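Local coordinates for protein undecaprenyl pyrophosphate synthase (Campylobacter jejuni, PDB 3UGS) that probably condenses isopentenyl diphosphate with allylic diphosphates, as a homodimeric, magnesium-dependent cis-prenyltransferase making undecaprenyl diphosphate, at residues E62-K65 and E70-F73; M172-V175 and K179-S182. All coordinates share one frame; numbering follows the deposited sequence.

Contact 1. Residues E62-K65 and E70-F73; sequences ENWK and EIDF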
loop_
_atom_site.group_PDB
_atom_site.type_symbol
_atom_site.label_atom_id
_atom_site.label_comp_id
_atom_site.label_asym_id
_atom_site.label_seq_id
_atom_site.Cartn_x
_atom_site.Cartn_y
_atom_site.Cartn_z
ATOM N N GLU A 62 -14.008 7.222 0.572
ATOM C CA GLU A 62 -13.729 8.577 1.177
ATOM C C GLU A 62 -14.239 9.757 0.317
ATOM O O GLU A 62 -14.611 10.808 0.834
ATOM C CB GLU A 62 -12.240 8.796 1.443
ATOM C CG GLU A 62 -11.676 7.923 2.539
ATOM C CD GLU A 62 -11.532 6.476 2.050
ATOM O OE1 GLU A 62 -12.155 5.579 2.670
ATOM O OE2 GLU A 62 -10.829 6.260 1.002
ATOM N N ASN A 63 -14.252 9.538 -0.989
ATOM C CA ASN A 63 -14.761 10.520 -1.973
ATOM C C ASN A 63 -16.202 10.957 -1.670
ATOM O O ASN A 63 -16.676 12.008 -2.125
ATOM C CB ASN A 63 -14.699 10.009 -3.415
ATOM C CG ASN A 63 -13.272 9.968 -3.980
ATOM O OD1 ASN A 63 -12.993 9.227 -4.938
ATOM N ND2 ASN A 63 -12.385 10.739 -3.412
ATOM N N TRP A 64 -16.895 10.137 -0.890
ATOM C CA TRP A 64 -18.288 10.471 -0.465
ATOM C C TRP A 64 -18.362 11.695 0.415
ATOM O O TRP A 64 -19.422 12.234 0.664
ATOM C CB TRP A 64 -18.944 9.308 0.233
ATOM C CG TRP A 64 -19.299 8.189 -0.700
ATOM C CD1 TRP A 64 -18.758 6.900 -0.757
ATOM C CD2 TRP A 64 -20.290 8.238 -1.758
ATOM N NE1 TRP A 64 -19.341 6.175 -1.756
ATOM C CE2 TRP A 64 -20.286 6.914 -2.385
ATOM C CE3 TRP A 64 -21.163 9.196 -2.215
ATOM C CZ2 TRP A 64 -21.141 6.602 -3.437
ATOM C CZ3 TRP A 64 -22.008 8.870 -3.258
ATOM C CH2 TRP A 64 -21.989 7.607 -3.873
ATOM N N LYS A 65 -17.225 12.129 0.912
ATOM C CA LYS A 65 -17.180 13.313 1.797
ATOM C C LYS A 65 -16.835 14.566 1.016
ATOM O O LYS A 65 -16.753 15.680 1.555
ATOM C CB LYS A 65 -16.199 13.139 2.940
ATOM C CG LYS A 65 -16.692 12.178 4.023
ATOM C CD LYS A 65 -15.670 11.071 4.258
ATOM N N GLU A 70 -19.138 18.206 -6.651
ATOM C CA GLU A 70 -17.980 17.482 -7.226
ATOM C C GLU A 70 -18.335 16.044 -7.527
ATOM O O GLU A 70 -17.991 15.488 -8.555
ATOM C CB GLU A 70 -16.771 17.514 -6.317
ATOM C CG GLU A 70 -16.179 18.892 -6.173
ATOM C CD GLU A 70 -14.879 18.898 -5.415
ATOM O OE1 GLU A 70 -14.509 17.849 -4.844
ATOM O OE2 GLU A 70 -14.225 19.962 -5.383
ATOM N N ILE A 71 -19.035 15.451 -6.580
ATOM C CA ILE A 71 -19.553 14.070 -6.729
ATOM C C ILE A 71 -20.438 13.976 -7.970
ATOM O O ILE A 71 -20.359 13.050 -8.789
ATOM C CB ILE A 71 -20.331 13.596 -5.487
ATOM C CG1 ILE A 71 -19.367 13.622 -4.298
ATOM C CG2 ILE A 71 -20.953 12.211 -5.738
ATOM C CD1 ILE A 71 -19.986 13.270 -2.972
ATOM N N ASP A 72 -21.294 14.972 -8.061
ATOM C CA ASP A 72 -22.274 15.104 -9.189
ATOM C C ASP A 72 -21.601 15.032 -10.560
ATOM O O ASP A 72 -21.979 14.259 -11.423
ATOM C CB ASP A 72 -23.082 16.396 -9.086
ATOM C CG ASP A 72 -24.180 16.307 -8.036
ATOM O OD1 ASP A 72 -24.406 15.184 -7.492
ATOM O OD2 ASP A 72 -24.809 17.360 -7.760
ATOM N N PHE A 73 -20.547 15.812 -10.676
ATOM C CA PHE A 73 -19.785 15.964 -11.937
ATOM C C PHE A 73 -19.059 14.672 -12.352
ATOM O O PHE A 73 -19.014 14.298 -13.515
ATOM C CB PHE A 73 -18.782 17.141 -11.822
ATOM C CG PHE A 73 -17.797 17.218 -12.946
ATOM C CD1 PHE A 73 -18.190 17.659 -14.201
ATOM C CD2 PHE A 73 -16.494 16.815 -12.757
ATOM C CE1 PHE A 73 -17.291 17.708 -15.249
ATOM C CE2 PHE A 73 -15.579 16.871 -13.799
ATOM C CZ PHE A 73 -15.984 17.326 -15.046
#

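Contact 2. Residues M172-V175 and K179-S182; sequences MLRV and KRLS. With FFT ((2Z,6Z)-3,7,11-trimethyldodeca-2,6,10-trien-1-yl dihydrogen phosphate), chain C.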
loop_
_atom_site.group_PDB
_atom_site.type_symbol
_atom_site.label_atom_id
_atom_site.label_comp_id
_atom_site.label_asym_id
_atom_site.label_seq_id
_atom_site.Cartn_x
_atom_site.Cartn_y
_atom_site.Cartn_z
ATOM N N MET A 172 1.797 -0.540 -10.131
ATOM C CA MET A 172 0.936 0.563 -9.693
ATOM C C MET A 172 1.496 1.884 -10.232
ATOM O O MET A 172 2.493 2.400 -9.759
ATOM C CB MET A 172 0.802 0.615 -8.172
ATOM C CG MET A 172 0.001 1.791 -7.637
ATOM S SD MET A 172 -1.745 1.744 -8.065
ATOM C CE MET A 172 -2.470 0.636 -6.885
ATOM N N LEU A 173 0.783 2.411 -11.211
ATOM C CA LEU A 173 1.119 3.660 -11.864
ATOM C C LEU A 173 0.250 4.842 -11.385
ATOM O O LEU A 173 -0.958 4.881 -11.522
ATOM C CB LEU A 173 1.033 3.502 -13.384
ATOM C CG LEU A 173 1.311 4.741 -14.247
ATOM C CD1 LEU A 173 2.802 5.077 -14.345
ATOM C CD2 LEU A 173 0.746 4.494 -15.634
ATOM N N ARG A 174 0.912 5.802 -10.785
ATOM C CA ARG A 174 0.278 7.079 -10.429
ATOM C C ARG A 174 0.562 8.096 -11.548
ATOM O O ARG A 174 1.698 8.347 -11.905
ATOM C CB ARG A 174 0.769 7.611 -9.077
ATOM C CG ARG A 174 0.578 9.111 -8.877
ATOM C CD ARG A 174 -0.890 9.533 -8.661
ATOM N NE ARG A 174 -1.441 9.033 -7.390
ATOM C CZ ARG A 174 -2.507 9.525 -6.759
ATOM N NH1 ARG A 174 -3.202 10.524 -7.276
ATOM N NH2 ARG A 174 -2.897 9.002 -5.609
ATOM N N VAL A 175 -0.491 8.624 -12.135
ATOM C CA VAL A 175 -0.352 9.736 -13.068
ATOM C C VAL A 175 -0.847 11.027 -12.417
ATOM O O VAL A 175 -2.036 11.286 -12.270
ATOM C CB VAL A 175 -1.105 9.517 -14.374
ATOM C CG1 VAL A 175 -0.744 10.631 -15.351
ATOM C CG2 VAL A 175 -0.778 8.144 -14.958
ATOM N N LYS A 179 1.708 11.737 -4.349
ATOM C CA LYS A 179 2.543 10.589 -4.033
ATOM C C LYS A 179 1.960 9.758 -2.915
ATOM O O LYS A 179 2.301 9.942 -1.747
ATOM C CB LYS A 179 3.937 11.006 -3.614
ATOM C CG LYS A 179 4.615 11.955 -4.564
ATOM C CD LYS A 179 5.875 11.357 -5.176
ATOM C CE LYS A 179 6.481 12.314 -6.184
ATOM N NZ LYS A 179 5.463 12.685 -7.224
ATOM N N ARG A 180 1.128 8.799 -3.307
ATOM C CA ARG A 180 0.300 8.045 -2.349
ATOM C C ARG A 180 -0.646 7.089 -3.045
ATOM O O ARG A 180 -0.850 7.213 -4.236
ATOM C CB ARG A 180 -0.478 8.986 -1.456
ATOM C CG ARG A 180 -1.356 9.936 -2.245
ATOM C CD ARG A 180 -2.117 10.865 -1.331
ATOM N NE ARG A 180 -2.911 11.834 -2.078
ATOM C CZ ARG A 180 -2.847 13.155 -1.923
ATOM N NH1 ARG A 180 -2.003 13.700 -1.051
ATOM N NH2 ARG A 180 -3.661 13.924 -2.626
ATOM N N LEU A 181 -1.169 6.119 -2.302
ATOM C CA LEU A 181 -2.046 5.071 -2.901
ATOM C C LEU A 181 -3.517 5.337 -2.732
ATOM O O LEU A 181 -4.352 4.780 -3.401
ATOM C CB LEU A 181 -1.731 3.674 -2.371
ATOM C CG LEU A 181 -0.303 3.164 -2.735
ATOM C CD1 LEU A 181 -0.235 1.664 -2.499
ATOM C CD2 LEU A 181 0.081 3.478 -4.169
ATOM N N SER A 182 -3.787 6.209 -1.796
ATOM C CA SER A 182 -5.143 6.638 -1.486
ATOM C C SER A 182 -6.157 5.503 -1.477
ATOM O O SER A 182 -7.089 5.475 -2.258
ATOM C CB SER A 182 -5.588 7.714 -2.456
ATOM O OG SER A 182 -4.845 8.873 -2.199
HETATM O O3 FFT C . -4.580 10.642 -4.089
HETATM P P FFT C . -5.577 11.553 -4.756
HETATM O O1 FFT C . -5.174 11.952 -6.142
HETATM O O2 FFT C . -6.012 12.660 -3.813
HETATM O O FFT C . -6.940 10.712 -5.012
HETATM C C14 FFT C . -6.997 9.678 -6.017
HETATM C C13 FFT C . -8.290 8.899 -5.925
HETATM C C11 FFT C . -9.130 8.776 -6.948
HETATM C C12 FFT C . -10.388 8.007 -6.796
HETATM C C10 FFT C . -8.803 9.318 -8.312
HETATM C C9 FFT C . -9.868 10.240 -8.829
HETATM C C8 FFT C . -9.346 10.992 -10.040
HETATM C C6 FFT C . -9.869 10.808 -11.268
HETATM C C7 FFT C . -9.367 11.577 -12.467
HETATM C C5 FFT C . -10.985 9.818 -11.450
HETATM C C4 FFT C . -11.831 10.338 -12.589
HETATM C C3 FFT C . -13.174 9.653 -12.661
HETATM C C1 FFT C . -13.893 9.734 -13.807
HETATM C C2 FFT C . -13.355 10.501 -15.004
HETATM C C FFT C . -15.238 9.040 -13.873
#

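Contact 1. Residues E62-K65 and E70-F73
The side-chain amide of Asn63, whose backbone O meets Ile71 across the contact, is gripped at both ends: OD1 is hydrogen-bonded to Ser60 N, and ND2 to Gly224 O of the second subunit. So held, Asn63, probably the proton acceptor, touches the bound farnesyl phosphate. Residues 63-65 form a short 3-10 segment, with Lys65 N bonded to Glu62 O at 2.9 Å. No hydrogen bond joins this turn to residues 70-73; the contact is van der Waals. Ile71 keeps CG1 anti to its carbonyl carbon (chi1 -61°) and continues extended, which carries CD1 to the turn, where Ile71 CD1 lies 3.6 Å from Asn63 O and 3.8 Å from Trp64 O. The other branch meets the indole: Ile71 CG2 is 4.3 Å from Trp64 CZ3, an oblique approach to the ring. Trp64 sets out away from the helix, but the far end of its indole comes nearer to it. Both segments belong to the loop and helix that follow strand 53-60 in the cis-prenyltransferase fold; helix 68-88 also brings Ile74 and Leu78 to the lipid pocket. Trp64, probably a substrate-binding residue, bonds through NE1 to Ser133 OG, while Phe59 packs edge-to-face with the indole and Arg104 makes a cation-pi contact with it.

Contact 2. Residues M172-V175 and K179-S182
Bends at chi2 (72°) and chi3 curl the Arg174 chain toward the loop and the phosphate, whereas Arg180, with CG wedged between its backbone N and carbonyl carbon (chi1 57°), runs straight from CG to NE; the two guanidinium groups thereby converge on the bound farnesyl phosphate (FFT). Arg174, an established substrate-binding residue, meets it end-on, NH1 to FFT O1 at 2.7 Å and NH2 to FFT O3 at 2.8 Å. Arg180 presents its NE-NH2 edge: NE bonds to FFT O3 at 2.9 Å, nearly straight at 172°, and NH2 to FFT O2 at 2.9 Å. Ser182 OG donates to FFT O3 at 2.6 Å, giving that oxygen three donors from these two segments. Arg174 NH2 also donates to Arg180 O at 3.0 Å; this acceptor lies near the guanidinium plane, although the donor stands well above the carbonyl plane. That bond, together with the two phosphate bonds, helps to fix the Arg174 group and ties loop to strand. Met172 CG rests 3.9 Å from Leu181 CD2. The segments line the phosphate end of the ligand pocket, where Gly16 N adds a hydrogen bond. Arg180 NH1 forms a salt bridge with Glu193 of the second subunit. Strand 171-175 runs between strands 9-14 and 193-197 of the parallel sheet, Leu173 bonded through its backbone to Ala11 and Val13, Met172 to Glu193 and Tyr195 of its own chain.

How the contacts relate
From the N terminus, the chain lays down strand 9-14, helix 34-48 and strand 53-60 before contact 1 closes a short loop at the start of helix 68-88. Three further strands, 94-99, 126-134 and 171-175, follow with their intervening helices. Contact 2 then closes a second short loop, leaving strand 171-175 on the way to strand 193-197. The two loops are in series, neither nesting nor crossing. The centres of contacts 1 and 2 are about 19 Å apart, and the nearest atoms of contacts 1 and 2 about 5 Å, without touching. Contact 1 joins a strand-to-helix turn to its helix, contact 2 a sheet strand to the next loop; both border the farnesyl phosphate pocket and the second subunit.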